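Local structure of periplasmic binding protein/LacI transcriptional regulator (Brachyspira murdochii, 4KQC) at residues A133-Q147 against A174-P186. The protein probably binds a sugar or related small solute as the periplasmic receptor of an ABC transporter. Sequence-based numbering, arbitrary orientation.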
loop_
_atom_site.group_PDB
_atom_site.type_symbol
_atom_site.label_atom_id
_atom_site.label_comp_id
_atom_site.label_asym_id
_atom_site.label_seq_id
_atom_site.Cartn_x
_atom_site.Cartn_y
_atom_site.Cartn_z
ATOM N N ALA A 133 -19.869 -7.344 -20.294
ATOM C CA ALA A 133 -20.255 -7.760 -21.646
ATOM C C ALA A 133 -21.622 -7.218 -22.083
ATOM O O ALA A 133 -21.849 -7.044 -23.285
ATOM C CB ALA A 133 -20.240 -9.254 -21.716
ATOM N N ALA A 134 -22.501 -6.939 -21.120
ATOM C CA ALA A 134 -23.763 -6.221 -21.343
ATOM C C ALA A 134 -23.708 -4.770 -21.783
ATOM O O ALA A 134 -24.731 -4.221 -22.235
ATOM C CB ALA A 134 -24.666 -6.326 -20.123
ATOM N N PHE A 135 -22.569 -4.112 -21.613
ATOM C CA PHE A 135 -22.410 -2.727 -22.018
ATOM C C PHE A 135 -21.981 -2.632 -23.472
ATOM O O PHE A 135 -21.867 -3.663 -24.169
ATOM C CB PHE A 135 -21.472 -1.997 -21.047
ATOM C CG PHE A 135 -22.113 -1.808 -19.731
ATOM C CD1 PHE A 135 -22.142 -2.817 -18.815
ATOM C CD2 PHE A 135 -22.692 -0.590 -19.403
ATOM C CE1 PHE A 135 -22.788 -2.655 -17.590
ATOM C CE2 PHE A 135 -23.339 -0.421 -18.195
ATOM C CZ PHE A 135 -23.363 -1.466 -17.272
ATOM N N THR A 136 -21.821 -1.416 -23.939
ATOM C CA THR A 136 -21.477 -1.193 -25.345
ATOM C C THR A 136 -20.444 -0.132 -25.483
ATOM O O THR A 136 -20.142 0.617 -24.554
ATOM C CB THR A 136 -22.721 -0.758 -26.159
ATOM O OG1 THR A 136 -23.235 0.501 -25.669
ATOM C CG2 THR A 136 -23.818 -1.782 -26.110
ATOM N N SER A 137 -19.903 -0.027 -26.687
ATOM C CA SER A 137 -18.896 0.961 -26.951
ATOM C C SER A 137 -19.401 2.402 -26.750
ATOM O O SER A 137 -18.638 3.266 -26.331
ATOM C CB SER A 137 -18.371 0.783 -28.367
ATOM O OG SER A 137 -17.440 1.800 -28.636
ATOM N N ASP A 138 -20.678 2.647 -27.034
ATOM C CA ASP A 138 -21.279 3.982 -26.856
ATOM C C ASP A 138 -21.738 4.256 -25.407
ATOM O O ASP A 138 -22.053 5.398 -25.073
ATOM C CB ASP A 138 -22.495 4.163 -27.785
ATOM C CG ASP A 138 -22.117 4.190 -29.283
ATOM O OD1 ASP A 138 -20.916 4.180 -29.658
ATOM O OD2 ASP A 138 -23.055 4.235 -30.111
ATOM N N ASN A 139 -21.787 3.218 -24.557
ATOM C CA ASN A 139 -22.215 3.345 -23.153
ATOM C C ASN A 139 -21.405 2.300 -22.333
ATOM O O ASN A 139 -21.903 1.209 -22.025
ATOM C CB ASN A 139 -23.722 3.147 -23.027
ATOM C CG ASN A 139 -24.267 3.319 -21.611
ATOM O OD1 ASN A 139 -23.679 3.943 -20.736
ATOM N ND2 ASN A 139 -25.471 2.830 -21.429
ATOM N N LYS A 140 -20.175 2.673 -21.998
ATOM C CA LYS A 140 -19.198 1.717 -21.467
ATOM C C LYS A 140 -19.438 1.475 -19.994
ATOM O O LYS A 140 -19.849 2.408 -19.264
ATOM C CB LYS A 140 -17.817 2.241 -21.687
ATOM C CG LYS A 140 -17.438 2.377 -23.152
ATOM C CD LYS A 140 -16.036 2.848 -23.309
ATOM C CE LYS A 140 -15.732 2.941 -24.806
ATOM N NZ LYS A 140 -14.271 3.053 -24.983
ATOM N N ALA A 141 -19.202 0.253 -19.532
ATOM C CA ALA A 141 -19.117 -0.026 -18.091
ATOM C C ALA A 141 -17.964 0.733 -17.484
ATOM O O ALA A 141 -16.831 0.713 -18.000
ATOM C CB ALA A 141 -18.894 -1.508 -17.840
ATOM N N LYS A 142 -18.187 1.308 -16.304
ATOM C CA LYS A 142 -17.163 2.094 -15.629
ATOM C C LYS A 142 -16.631 1.400 -14.387
ATOM O O LYS A 142 -17.402 0.873 -13.610
ATOM C CB LYS A 142 -17.736 3.457 -15.230
ATOM C CG LYS A 142 -18.420 4.221 -16.355
ATOM C CD LYS A 142 -17.457 4.460 -17.512
ATOM C CE LYS A 142 -17.901 5.631 -18.373
ATOM N NZ LYS A 142 -19.190 5.366 -19.059
ATOM N N ILE A 143 -15.322 1.396 -14.249
ATOM C CA ILE A 143 -14.641 0.971 -13.035
ATOM C C ILE A 143 -13.772 2.140 -12.525
ATOM O O ILE A 143 -12.938 2.684 -13.264
ATOM C CB ILE A 143 -13.779 -0.260 -13.268
ATOM C CG1 ILE A 143 -14.657 -1.458 -13.742
ATOM C CG2 ILE A 143 -13.022 -0.613 -12.000
ATOM C CD1 ILE A 143 -14.699 -1.692 -15.243
ATOM N N ALA A 144 -14.010 2.562 -11.300
ATOM C CA ALA A 144 -13.279 3.681 -10.717
ATOM C C ALA A 144 -12.060 3.185 -9.983
ATOM O O ALA A 144 -12.120 2.145 -9.272
ATOM C CB ALA A 144 -14.177 4.400 -9.761
ATOM N N VAL A 145 -10.956 3.880 -10.149
ATOM C CA VAL A 145 -9.718 3.573 -9.432
ATOM C C VAL A 145 -9.437 4.799 -8.537
ATOM O O VAL A 145 -9.125 5.841 -9.063
ATOM C CB VAL A 145 -8.585 3.341 -10.429
ATOM C CG1 VAL A 145 -7.202 3.274 -9.723
ATOM C CG2 VAL A 145 -8.875 2.107 -11.296
ATOM N N LEU A 146 -9.494 4.657 -7.218
ATOM C CA LEU A 146 -9.175 5.762 -6.326
ATOM C C LEU A 146 -7.712 5.607 -6.012
ATOM O O LEU A 146 -7.311 4.714 -5.236
ATOM C CB LEU A 146 -10.032 5.712 -5.059
ATOM C CG LEU A 146 -11.419 6.354 -5.188
ATOM C CD1 LEU A 146 -11.320 7.871 -5.053
ATOM C CD2 LEU A 146 -12.146 5.986 -6.469
ATOM N N GLN A 147 -6.927 6.448 -6.671
ATOM C CA GLN A 147 -5.480 6.445 -6.553
ATOM C C GLN A 147 -5.056 7.369 -5.443
ATOM O O GLN A 147 -5.485 8.506 -5.458
ATOM C CB GLN A 147 -4.917 6.935 -7.897
ATOM C CG GLN A 147 -3.438 7.278 -7.850
ATOM C CD GLN A 147 -2.867 7.675 -9.198
ATOM O OE1 GLN A 147 -3.455 7.385 -10.234
ATOM N NE2 GLN A 147 -1.733 8.345 -9.189
ATOM N N ALA A 174 -15.334 -10.566 -25.483
ATOM C CA ALA A 174 -16.676 -10.252 -25.005
ATOM C C ALA A 174 -16.682 -8.933 -24.198
ATOM O O ALA A 174 -17.730 -8.333 -24.018
ATOM C CB ALA A 174 -17.225 -11.373 -24.174
ATOM N N THR A 175 -15.522 -8.540 -23.695
ATOM C CA THR A 175 -15.391 -7.314 -22.888
ATOM C C THR A 175 -14.711 -6.161 -23.593
ATOM O O THR A 175 -14.890 -5.006 -23.186
ATOM C CB THR A 175 -14.715 -7.606 -21.523
ATOM O OG1 THR A 175 -13.449 -8.197 -21.712
ATOM C CG2 THR A 175 -15.565 -8.500 -20.628
ATOM N N ALA A 176 -13.909 -6.467 -24.600
ATOM C CA ALA A 176 -13.061 -5.429 -25.221
ATOM C C ALA A 176 -13.916 -4.318 -25.792
ATOM O O ALA A 176 -14.956 -4.534 -26.336
ATOM C CB ALA A 176 -12.162 -6.040 -26.253
ATOM N N GLY A 177 -13.488 -3.084 -25.579
ATOM C CA GLY A 177 -14.250 -1.966 -26.051
ATOM C C GLY A 177 -15.474 -1.529 -25.244
ATOM O O GLY A 177 -16.124 -0.552 -25.586
ATOM N N LYS A 178 -15.822 -2.256 -24.183
ATOM C CA LYS A 178 -17.068 -2.006 -23.473
ATOM C C LYS A 178 -16.837 -1.444 -22.093
ATOM O O LYS A 178 -17.757 -1.429 -21.319
ATOM C CB LYS A 178 -17.844 -3.307 -23.312
ATOM C CG LYS A 178 -18.328 -3.925 -24.620
ATOM C CD LYS A 178 -18.986 -5.277 -24.396
ATOM C CE LYS A 178 -19.531 -5.808 -25.682
ATOM N NZ LYS A 178 -20.113 -7.166 -25.381
ATOM N N TYR A 179 -15.616 -1.044 -21.776
ATOM C CA TYR A 179 -15.305 -0.644 -20.425
ATOM C C TYR A 179 -14.460 0.590 -20.453
ATOM O O TYR A 179 -13.714 0.877 -21.430
ATOM C CB TYR A 179 -14.614 -1.779 -19.641
ATOM C CG TYR A 179 -13.183 -1.954 -20.051
ATOM C CD1 TYR A 179 -12.848 -2.744 -21.155
ATOM C CD2 TYR A 179 -12.160 -1.326 -19.393
ATOM C CE1 TYR A 179 -11.540 -2.840 -21.620
ATOM C CE2 TYR A 179 -10.841 -1.454 -19.819
ATOM C CZ TYR A 179 -10.535 -2.206 -20.915
ATOM O OH TYR A 179 -9.258 -2.311 -21.379
ATOM N N ALA A 180 -14.505 1.358 -19.366
ATOM C CA ALA A 180 -13.575 2.488 -19.142
ATOM C C ALA A 180 -13.136 2.555 -17.692
ATOM O O ALA A 180 -13.958 2.413 -16.793
ATOM C CB ALA A 180 -14.247 3.792 -19.479
ATOM N N LEU A 181 -11.854 2.739 -17.471
ATOM C CA LEU A 181 -11.316 2.844 -16.150
ATOM C C LEU A 181 -11.240 4.358 -15.846
ATOM O O LEU A 181 -10.734 5.132 -16.673
ATOM C CB LEU A 181 -9.933 2.207 -16.069
ATOM C CG LEU A 181 -9.855 0.714 -16.361
ATOM C CD1 LEU A 181 -8.426 0.189 -16.516
ATOM C CD2 LEU A 181 -10.603 -0.029 -15.287
ATOM N N GLN A 182 -11.739 4.782 -14.705
ATOM C CA GLN A 182 -11.754 6.169 -14.317
ATOM C C GLN A 182 -10.776 6.314 -13.149
ATOM O O GLN A 182 -11.079 5.871 -12.062
ATOM C CB GLN A 182 -13.148 6.551 -13.888
ATOM C CG GLN A 182 -14.143 6.362 -14.991
ATOM C CD GLN A 182 -15.532 6.784 -14.551
ATOM O OE1 GLN A 182 -15.929 6.558 -13.402
ATOM N NE2 GLN A 182 -16.272 7.408 -15.464
ATOM N N VAL A 183 -9.630 6.923 -13.400
ATOM C CA VAL A 183 -8.571 7.028 -12.411
ATOM C C VAL A 183 -8.764 8.400 -11.723
ATOM O O VAL A 183 -8.747 9.455 -12.390
ATOM C CB VAL A 183 -7.159 6.833 -13.012
ATOM C CG1 VAL A 183 -6.117 6.906 -11.901
ATOM C CG2 VAL A 183 -7.127 5.476 -13.730
ATOM N N ILE A 184 -9.039 8.375 -10.427
ATOM C CA ILE A 184 -9.379 9.576 -9.663
ATOM C C ILE A 184 -8.386 9.694 -8.511
ATOM O O ILE A 184 -8.196 8.759 -7.707
ATOM C CB ILE A 184 -10.806 9.408 -9.087
ATOM C CG1 ILE A 184 -11.816 9.286 -10.207
ATOM C CG2 ILE A 184 -11.156 10.565 -8.166
ATOM C CD1 ILE A 184 -13.054 8.505 -9.826
ATOM N N VAL A 185 -7.761 10.857 -8.373
ATOM C CA VAL A 185 -6.867 11.129 -7.249
ATOM C C VAL A 185 -7.529 12.223 -6.399
ATOM O O VAL A 185 -7.691 13.351 -6.861
ATOM C CB VAL A 185 -5.509 11.655 -7.741
ATOM C CG1 VAL A 185 -4.587 11.966 -6.539
ATOM C CG2 VAL A 185 -4.844 10.713 -8.731
ATOM N N PRO A 186 -7.847 11.917 -5.144
ATOM C CA PRO A 186 -8.408 12.993 -4.340
ATOM C C PRO A 186 -7.357 14.053 -4.046
ATOM O O PRO A 186 -6.161 13.768 -3.994
ATOM C CB PRO A 186 -8.895 12.296 -3.072
ATOM C CG PRO A 186 -9.072 10.868 -3.495
ATOM C CD PRO A 186 -7.883 10.642 -4.445
#
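Ile143 and Leu181 lie side by side on one face of the parallel pair of strands 141-146 and 179-184, with Leu181 CD2 3.8 Å from Ile143 CB. Seven backbone hydrogen bonds join the chains, from Ala141 N to Lys178 O through to Gln147 N to Ile184 O. The bond from Ile184 N to Val145 O is nearly straight, at 175°. Ile143, Val145, Tyr179, Leu181 and Val183 share one face. Helix 152-171 covers part of it, and Asp170 takes the Tyr179 hydroxyl. The tight part is the inner strand, where Ala141 and Ile143 to Leu146 are buried. The loose part is strand 179-184, with Val183 exposed, and the turn Thr136-Asn139.

On the other face, Lys142, Ala180 and Gln182 are partly exposed. Helix 191-199 covers the end with Ile184 and Pro186. There Leu146 CA lies 3.4 Å from Ile184 O.

At the entry to the strands, Lys178 runs extended past the Phe135 carbonyl. Its NZ donates a hydrogen bond to Ala133 O at 2.7 Å, in the carbonyl plane on a lone pair, and another to Ala174 O at 3.0 Å. One ammonium thus ties together the chain leading into both strands. At the exit, Gln147 lies across Val185, its CD 3.7 Å from CG2, while its NE2 bonds Asp149 O.

Strand 179-184 is the outermost on its side of the sheet. With helix 152-171 the two strands form a beta-alpha-beta unit in one lobe of the two-lobed periplasmic binding protein fold.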